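Local coordinates for soluble lytic transglycosylase B3 (PDB 5ANZ), which probably cleaves bacterial peptidoglycan as a multidomain, calcium-binding lytic transglycosylase that takes part in cell-wall turnover in Pseudomonas aeruginosa, at residues Gln46-Gln58 and Thr68-Pro80. Residues are numbered along the deposited sequence; the frame is centred on the assembly and turned at random.
Sequences QSFEQWRDAFRQQ and TFDRAFAGVQPDP
Asp70 OD1 receives both Arg56 NE, at 3.0 Å, and Arg56 NH2, the latter weakly. Asp70 OD2 also bonds to Arg56 NH2, at 3.0 Å. Arg56 thus grips the carboxylate side-on, with NE and NH2, and the two stronger bonds, one to each oxygen, hold it against rotation. Arg56 CG lies over one face of the Phe69 ring, 3.6 Å from its centroid, in a CH-pi contact, and the extended chain carries NE out past the rim. Phe73 CD1 lies over the centre of the opposite face, so Phe69 is sandwiched. Phe55 CD2 lies at the edge of the Phe69 ring, near its plane, 3.7 Å from Phe69 CE2. One turn back along helix 48-58, Arg52 CD packs against Phe73 CD2. A water accepts from Arg52 NH1 at 2.7 Å and donates to the carbonyls of Phe73 and Val76, linking the arginine to the type II turn between them. With CG anti to the backbone N (chi1 179°), the Phe48 ring is carried to Pro78, whose CD lies over one face in a CH-pi contact. Trp51 and Phe55 continue onto Leu177. Helices 48-58 and 68-73, their short axes at 146°, form a roughly antiparallel helical hairpin in the SLT family region, packed against helices 156-166 and 170-186, away from the calcium site.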
ATOM      1  N   GLN A  46      33.899   6.171   3.481  1.00 67.98           N
ATOM      2  CA  GLN A  46      34.043   4.722   3.536  1.00 65.07           C
ATOM      3  C   GLN A  46      33.663   4.198   4.918  1.00 55.71           C
ATOM      4  O   GLN A  46      32.974   3.185   5.027  1.00 54.11           O
ATOM      5  CB  GLN A  46      35.466   4.295   3.171  1.00 63.05           C
ATOM      6  CG  GLN A  46      35.672   2.791   3.185  1.00 67.97           C
ATOM      7  CD  GLN A  46      36.883   2.355   2.380  1.00 85.35           C
ATOM      8  OE1 GLN A  46      37.019   2.699   1.205  1.00 91.86           O
ATOM      9  NE2 GLN A  46      37.771   1.591   3.011  1.00 90.73           N
ATOM     10  N   SER A  47      34.112   4.878   5.970  1.00 49.20           N
ATOM     11  CA  SER A  47      33.644   4.551   7.314  1.00 49.61           C
ATOM     12  C   SER A  47      32.332   5.291   7.576  1.00 46.55           C
ATOM     13  O   SER A  47      32.042   6.285   6.912  1.00 45.78           O
ATOM     14  CB  SER A  47      34.689   4.922   8.364  1.00 53.75           C
ATOM     15  OG  SER A  47      34.531   6.266   8.775  1.00 49.95           O
ATOM     16  N   PHE A  48      31.533   4.811   8.527  1.00 43.79           N
ATOM     17  CA  PHE A  48      30.258   5.470   8.832  1.00 38.26           C
ATOM     18  C   PHE A  48      30.485   6.886   9.360  1.00 39.89           C
ATOM     19  O   PHE A  48      29.761   7.815   9.009  1.00 47.23           O
ATOM     20  CB  PHE A  48      29.440   4.666   9.848  1.00 36.87           C
ATOM     21  CG  PHE A  48      28.136   5.317  10.220  1.00 40.91           C
ATOM     22  CD1 PHE A  48      27.073   5.320   9.337  1.00 37.34           C
ATOM     23  CD2 PHE A  48      27.980   5.943  11.448  1.00 39.55           C
ATOM     24  CE1 PHE A  48      25.868   5.921   9.666  1.00 33.94           C
ATOM     25  CE2 PHE A  48      26.777   6.547  11.787  1.00 38.82           C
ATOM     26  CZ  PHE A  48      25.716   6.535  10.891  1.00 35.84           C
ATOM     27  N   GLU A  49      31.490   7.042  10.216  1.00 45.41           N
ATOM     28  CA  GLU A  49      31.821   8.354  10.753  1.00 46.75           C
ATOM     29  C   GLU A  49      32.228   9.302   9.630  1.00 48.01           C
ATOM     30  O   GLU A  49      31.851  10.474   9.630  1.00 41.75           O
ATOM     31  CB  GLU A  49      32.941   8.254  11.792  1.00 58.54           C
ATOM     32  CG  GLU A  49      32.553   7.510  13.065  1.00 68.76           C
ATOM     33  CD  GLU A  49      32.420   6.011  12.860  1.00 76.33           C
ATOM     34  OE1 GLU A  49      32.695   5.531  11.739  1.00 76.45           O
ATOM     35  OE2 GLU A  49      32.040   5.311  13.821  1.00 79.02           O
ATOM     36  N   GLN A  50      33.006   8.797   8.677  1.00 46.21           N
ATOM     37  CA  GLN A  50      33.375   9.595   7.514  1.00 47.56           C
ATOM     38  C   GLN A  50      32.126   9.985   6.731  1.00 42.69           C
ATOM     39  O   GLN A  50      31.952  11.148   6.369  1.00 47.56           O
ATOM     40  CB  GLN A  50      34.357   8.836   6.615  1.00 47.43           C
ATOM     41  CG  GLN A  50      35.816   8.924   7.067  1.00 52.73           C
ATOM     42  CD  GLN A  50      36.700   7.900   6.379  1.00 57.28           C
ATOM     43  OE1 GLN A  50      36.217   7.049   5.629  1.00 55.98           O
ATOM     44  NE2 GLN A  50      38.004   7.975   6.630  1.00 66.06           N
ATOM     45  N   TRP A  51      31.249   9.021   6.477  1.00 40.60           N
ATOM     46  CA  TRP A  51      30.025   9.341   5.766  1.00 42.70           C
ATOM     47  C   TRP A  51      29.219  10.375   6.557  1.00 41.50           C
ATOM     48  O   TRP A  51      28.680  11.319   5.983  1.00 37.25           O
ATOM     49  CB  TRP A  51      29.167   8.094   5.501  1.00 39.12           C
ATOM     50  CG  TRP A  51      27.782   8.506   5.121  1.00 38.91           C
ATOM     51  CD1 TRP A  51      27.318   8.778   3.865  1.00 36.46           C
ATOM     52  CD2 TRP A  51      26.694   8.762   6.017  1.00 35.61           C
ATOM     53  NE1 TRP A  51      25.998   9.174   3.929  1.00 34.82           N
ATOM     54  CE2 TRP A  51      25.598   9.176   5.238  1.00 34.55           C
ATOM     55  CE3 TRP A  51      26.545   8.686   7.403  1.00 30.81           C
ATOM     56  CZ2 TRP A  51      24.361   9.500   5.801  1.00 31.43           C
ATOM     57  CZ3 TRP A  51      25.312   9.007   7.961  1.00 30.57           C
ATOM     58  CH2 TRP A  51      24.244   9.413   7.162  1.00 30.60           C
ATOM     59  N   ARG A  52      29.149  10.202   7.876  1.00 36.04           N
ATOM     60  CA  ARG A  52      28.336  11.081   8.718  1.00 34.89           C
ATOM     61  C   ARG A  52      28.870  12.516   8.750  1.00 37.14           C
ATOM     62  O   ARG A  52      28.100  13.475   8.652  1.00 42.42           O
ATOM     63  CB  ARG A  52      28.260  10.532  10.144  1.00 35.59           C
ATOM     64  CG  ARG A  52      27.440  11.384  11.079  1.00 37.27           C
ATOM     65  CD  ARG A  52      27.688  10.967  12.503  1.00 36.19           C
ATOM     66  NE  ARG A  52      29.078  11.220  12.864  1.00 40.66           N
ATOM     67  CZ  ARG A  52      29.755  10.543  13.781  1.00 40.26           C
ATOM     68  NH1 ARG A  52      29.170   9.562  14.450  1.00 46.13           N
ATOM     69  NH2 ARG A  52      31.019  10.851  14.025  1.00 42.30           N
ATOM     70  N   ASP A  53      30.177  12.665   8.907  1.00 42.09           N
ATOM     71  CA  ASP A  53      30.749  14.000   8.979  1.00 52.63           C
ATOM     72  C   ASP A  53      30.550  14.720   7.656  1.00 50.11           C
ATOM     73  O   ASP A  53      30.320  15.928   7.632  1.00 48.36           O
ATOM     74  CB  ASP A  53      32.230  13.942   9.349  1.00 58.09           C
ATOM     75  CG  ASP A  53      32.452  13.431  10.759  1.00 69.82           C
ATOM     76  OD1 ASP A  53      31.509  13.509  11.577  1.00 71.99           O
ATOM     77  OD2 ASP A  53      33.567  12.951  11.048  1.00 76.85           O
ATOM     78  N   ALA A  54      30.624  13.968   6.561  1.00 48.53           N
ATOM     79  CA  ALA A  54      30.406  14.535   5.236  1.00 51.38           C
ATOM     80  C   ALA A  54      28.933  14.891   5.056  1.00 42.19           C
ATOM     81  O   ALA A  54      28.610  15.939   4.492  1.00 52.72           O
ATOM     82  CB  ALA A  54      30.865  13.566   4.149  1.00 50.83           C
ATOM     83  N   PHE A  55      28.041  14.030   5.542  1.00 39.18           N
ATOM     84  CA  PHE A  55      26.615  14.324   5.459  1.00 37.29           C
ATOM     85  C   PHE A  55      26.247  15.512   6.351  1.00 42.88           C
ATOM     86  O   PHE A  55      25.335  16.268   6.038  1.00 37.62           O
ATOM     87  CB  PHE A  55      25.761  13.111   5.840  1.00 35.38           C
ATOM     88  CG  PHE A  55      24.287  13.411   5.879  1.00 33.19           C
ATOM     89  CD1 PHE A  55      23.593  13.712   4.711  1.00 33.21           C
ATOM     90  CD2 PHE A  55      23.603  13.423   7.078  1.00 31.52           C
ATOM     91  CE1 PHE A  55      22.234  14.002   4.747  1.00 32.28           C
ATOM     92  CE2 PHE A  55      22.247  13.714   7.121  1.00 38.97           C
ATOM     93  CZ  PHE A  55      21.564  14.009   5.945  1.00 31.54           C
ATOM     94  N   ARG A  56      26.964  15.680   7.459  1.00 40.85           N
ATOM     95  CA  ARG A  56      26.670  16.773   8.377  1.00 38.88           C
ATOM     96  C   ARG A  56      26.834  18.109   7.651  1.00 41.52           C
ATOM     97  O   ARG A  56      26.092  19.060   7.907  1.00 44.72           O
ATOM     98  CB  ARG A  56      27.579  16.704   9.613  1.00 39.87           C
ATOM     99  CG  ARG A  56      27.268  17.716  10.724  1.00 40.86           C
ATOM    100  CD  ARG A  56      28.218  17.497  11.912  1.00 47.45           C
ATOM    101  NE  ARG A  56      27.805  18.165  13.147  1.00 45.49           N
ATOM    102  CZ  ARG A  56      28.285  19.337  13.556  1.00 55.40           C
ATOM    103  NH1 ARG A  56      29.180  19.977  12.822  1.00 54.15           N
ATOM    104  NH2 ARG A  56      27.867  19.876  14.697  1.00 59.75           N
ATOM    105  N   GLN A  57      27.796  18.168   6.736  1.00 43.63           N
ATOM    106  CA  GLN A  57      27.974  19.350   5.904  1.00 46.48           C
ATOM    107  C   GLN A  57      26.738  19.609   5.041  1.00 45.73           C
ATOM    108  O   GLN A  57      26.297  20.748   4.909  1.00 55.61           O
ATOM    109  CB  GLN A  57      29.220  19.213   5.028  1.00 55.23           C
ATOM    110  CG  GLN A  57      30.520  19.315   5.803  1.00 63.59           C
ATOM    111  CD  GLN A  57      30.678  20.662   6.494  1.00 77.38           C
ATOM    112  OE1 GLN A  57      30.143  21.674   6.036  1.00 85.45           O
ATOM    113  NE2 GLN A  57      31.408  20.680   7.605  1.00 67.22           N
ATOM    114  N   GLN A  58      26.165  18.553   4.473  1.00 43.60           N
ATOM    115  CA  GLN A  58      24.987  18.709   3.626  1.00 44.45           C
ATOM    116  C   GLN A  58      23.759  19.100   4.441  1.00 47.02           C
ATOM    117  O   GLN A  58      22.909  19.853   3.968  1.00 47.84           O
ATOM    118  CB  GLN A  58      24.713  17.417   2.851  1.00 50.27           C
ATOM    119  CG  GLN A  58      25.821  17.052   1.882  1.00 57.85           C
ATOM    120  CD  GLN A  58      25.618  15.696   1.254  1.00 57.68           C
ATOM    121  OE1 GLN A  58      25.305  14.723   1.939  1.00 47.57           O
ATOM    122  NE2 GLN A  58      25.792  15.622  -0.060  1.00 70.79           N
ATOM    123  N   THR A  68      20.721  20.133  16.685  1.00 40.67           N
ATOM    124  CA  THR A  68      19.746  19.158  16.190  1.00 37.78           C
ATOM    125  C   THR A  68      20.433  17.935  15.599  1.00 37.98           C
ATOM    126  O   THR A  68      20.064  16.791  15.891  1.00 37.18           O
ATOM    127  CB  THR A  68      18.828  19.777  15.121  1.00 38.88           C
ATOM    128  OG1 THR A  68      18.078  20.849  15.702  1.00 42.39           O
ATOM    129  CG2 THR A  68      17.857  18.724  14.546  1.00 36.92           C
ATOM    130  N   PHE A  69      21.428  18.181  14.755  1.00 35.97           N
ATOM    131  CA  PHE A  69      22.146  17.102  14.097  1.00 34.40           C
ATOM    132  C   PHE A  69      22.854  16.208  15.120  1.00 34.38           C
ATOM    133  O   PHE A  69      22.717  14.984  15.087  1.00 33.92           O
ATOM    134  CB  PHE A  69      23.161  17.666  13.094  1.00 36.30           C
ATOM    135  CG  PHE A  69      23.816  16.616  12.250  1.00 38.67           C
ATOM    136  CD1 PHE A  69      24.889  15.884  12.736  1.00 35.02           C
ATOM    137  CD2 PHE A  69      23.343  16.338  10.975  1.00 34.78           C
ATOM    138  CE1 PHE A  69      25.480  14.901  11.966  1.00 34.26           C
ATOM    139  CE2 PHE A  69      23.935  15.360  10.198  1.00 38.49           C
ATOM    140  CZ  PHE A  69      25.009  14.640  10.695  1.00 40.39           C
ATOM    141  N   ASP A  70      23.612  16.825  16.028  1.00 36.89           N
ATOM    142  CA  ASP A  70      24.385  16.056  16.995  1.00 41.94           C
ATOM    143  C   ASP A  70      23.476  15.301  17.964  1.00 41.16           C
ATOM    144  O   ASP A  70      23.758  14.163  18.332  1.00 40.12           O
ATOM    145  CB  ASP A  70      25.343  16.975  17.755  1.00 44.27           C
ATOM    146  CG  ASP A  70      26.357  17.647  16.833  1.00 52.13           C
ATOM    147  OD1 ASP A  70      26.583  17.136  15.711  1.00 50.46           O
ATOM    148  OD2 ASP A  70      26.925  18.686  17.227  1.00 58.85           O
ATOM    149  N   ARG A  71      22.379  15.938  18.361  1.00 40.32           N
ATOM    150  CA  ARG A  71      21.367  15.299  19.201  1.00 39.65           C
ATOM    151  C   ARG A  71      20.788  14.067  18.496  1.00 39.57           C
ATOM    152  O   ARG A  71      20.625  12.996  19.085  1.00 43.43           O
ATOM    153  CB  ARG A  71      20.261  16.304  19.520  1.00 47.17           C
ATOM    154  CG  ARG A  71      19.231  15.859  20.531  1.00 70.06           C
ATOM    155  CD  ARG A  71      18.047  16.817  20.490  1.00 84.35           C
ATOM    156  NE  ARG A  71      17.061  16.570  21.538  1.00 90.48           N
ATOM    157  CZ  ARG A  71      15.796  16.217  21.314  1.00 84.89           C
ATOM    158  NH1 ARG A  71      15.348  16.068  20.070  1.00 64.75           N
ATOM    159  NH2 ARG A  71      14.972  16.025  22.338  1.00 87.21           N
ATOM    160  N   ALA A  72      20.498  14.240  17.217  1.00 31.30           N
ATOM    161  CA  ALA A  72      19.894  13.193  16.403  1.00 34.01           C
ATOM    162  C   ALA A  72      20.835  12.013  16.159  1.00 33.89           C
ATOM    163  O   ALA A  72      20.392  10.867  16.043  1.00 34.21           O
ATOM    164  CB  ALA A  72      19.438  13.776  15.076  1.00 30.26           C
ATOM    165  N   PHE A  73      22.134  12.289  16.069  1.00 32.33           N
ATOM    166  CA  PHE A  73      23.100  11.247  15.737  1.00 32.82           C
ATOM    167  C   PHE A  73      23.852  10.693  16.941  1.00 36.16           C
ATOM    168  O   PHE A  73      24.691   9.814  16.787  1.00 33.13           O
ATOM    169  CB  PHE A  73      24.096  11.768  14.698  1.00 31.00           C
ATOM    170  CG  PHE A  73      23.600  11.627  13.290  1.00 30.71           C
ATOM    171  CD1 PHE A  73      22.826  12.620  12.711  1.00 28.44           C
ATOM    172  CD2 PHE A  73      23.854  10.475  12.566  1.00 31.71           C
ATOM    173  CE1 PHE A  73      22.342  12.475  11.414  1.00 28.52           C
ATOM    174  CE2 PHE A  73      23.371  10.333  11.263  1.00 32.59           C
ATOM    175  CZ  PHE A  73      22.619  11.338  10.695  1.00 29.42           C
ATOM    176  N   ALA A  74      23.542  11.190  18.135  1.00 36.18           N
ATOM    177  CA  ALA A  74      24.196  10.701  19.345  1.00 40.64           C
ATOM    178  C   ALA A  74      24.093   9.178  19.483  1.00 39.54           C
ATOM    179  O   ALA A  74      23.000   8.625  19.638  1.00 44.95           O
ATOM    180  CB  ALA A  74      23.604  11.384  20.573  1.00 44.24           C
ATOM    181  N   GLY A  75      25.237   8.506  19.407  1.00 45.02           N
ATOM    182  CA  GLY A  75      25.293   7.067  19.589  1.00 56.73           C
ATOM    183  C   GLY A  75      24.861   6.252  18.382  1.00 54.92           C
ATOM    184  O   GLY A  75      24.895   5.019  18.417  1.00 53.24           O
ATOM    185  N   VAL A  76      24.464   6.932  17.311  1.00 36.54           N
ATOM    186  CA  VAL A  76      23.998   6.240  16.114  1.00 32.62           C
ATOM    187  C   VAL A  76      25.119   5.543  15.331  1.00 34.53           C
ATOM    188  O   VAL A  76      26.174   6.126  15.056  1.00 33.73           O
ATOM    189  CB  VAL A  76      23.263   7.208  15.173  1.00 29.41           C
ATOM    190  CG1 VAL A  76      22.956   6.530  13.855  1.00 28.08           C
ATOM    191  CG2 VAL A  76      22.002   7.722  15.850  1.00 34.55           C
ATOM    192  N   GLN A  77      24.870   4.281  14.995  1.00 34.36           N
ATOM    193  CA  GLN A  77      25.766   3.466  14.184  1.00 32.48           C
ATOM    194  C   GLN A  77      24.903   2.756  13.141  1.00 30.72           C
ATOM    195  O   GLN A  77      23.684   2.740  13.271  1.00 31.78           O
ATOM    196  CB  GLN A  77      26.522   2.444  15.040  1.00 33.17           C
ATOM    197  CG  GLN A  77      27.611   3.023  15.934  1.00 46.46           C
ATOM    198  CD  GLN A  77      28.802   3.526  15.143  1.00 61.06           C
ATOM    199  OE1 GLN A  77      29.064   4.727  15.094  1.00 69.46           O
ATOM    200  NE2 GLN A  77      29.535   2.606  14.522  1.00 59.81           N
ATOM    201  N   PRO A  78      25.523   2.153  12.114  1.00 30.53           N
ATOM    202  CA  PRO A  78      24.659   1.430  11.168  1.00 30.65           C
ATOM    203  C   PRO A  78      23.877   0.296  11.831  1.00 34.93           C
ATOM    204  O   PRO A  78      24.332  -0.285  12.817  1.00 32.93           O
ATOM    205  CB  PRO A  78      25.653   0.883  10.138  1.00 33.80           C
ATOM    206  CG  PRO A  78      26.798   1.844  10.196  1.00 32.71           C
ATOM    207  CD  PRO A  78      26.923   2.203  11.649  1.00 32.12           C
ATOM    208  N   ASP A  79      22.700   0.006  11.289  1.00 31.24           N
ATOM    209  CA  ASP A  79      21.856  -1.078  11.783  1.00 29.51           C
ATOM    210  C   ASP A  79      21.807  -2.225  10.760  1.00 32.62           C
ATOM    211  O   ASP A  79      21.168  -2.096   9.717  1.00 29.13           O
ATOM    212  CB  ASP A  79      20.445  -0.567  12.063  1.00 27.04           C
ATOM    213  CG  ASP A  79      19.573  -1.614  12.708  1.00 23.89           C
ATOM    214  OD1 ASP A  79      20.015  -2.793  12.763  1.00 27.57           O
ATOM    215  OD2 ASP A  79      18.464  -1.263  13.169  1.00 26.69           O
ATOM    216  N   PRO A  80      22.466  -3.354  11.062  1.00 33.76           N
ATOM    217  CA  PRO A  80      22.527  -4.452  10.085  1.00 35.67           C
ATOM    218  C   PRO A  80      21.151  -5.011   9.744  1.00 36.86           C
ATOM    219  O   PRO A  80      20.965  -5.548   8.649  1.00 35.23           O
ATOM    220  CB  PRO A  80      23.385  -5.508  10.792  1.00 40.58           C
ATOM    221  CG  PRO A  80      24.189  -4.741  11.783  1.00 46.10           C
ATOM    222  CD  PRO A  80      23.286  -3.633  12.253  1.00 35.29           C
TER
HETATM  223  O   HOH W   1      26.640   8.801  14.718  1.00 35.45           O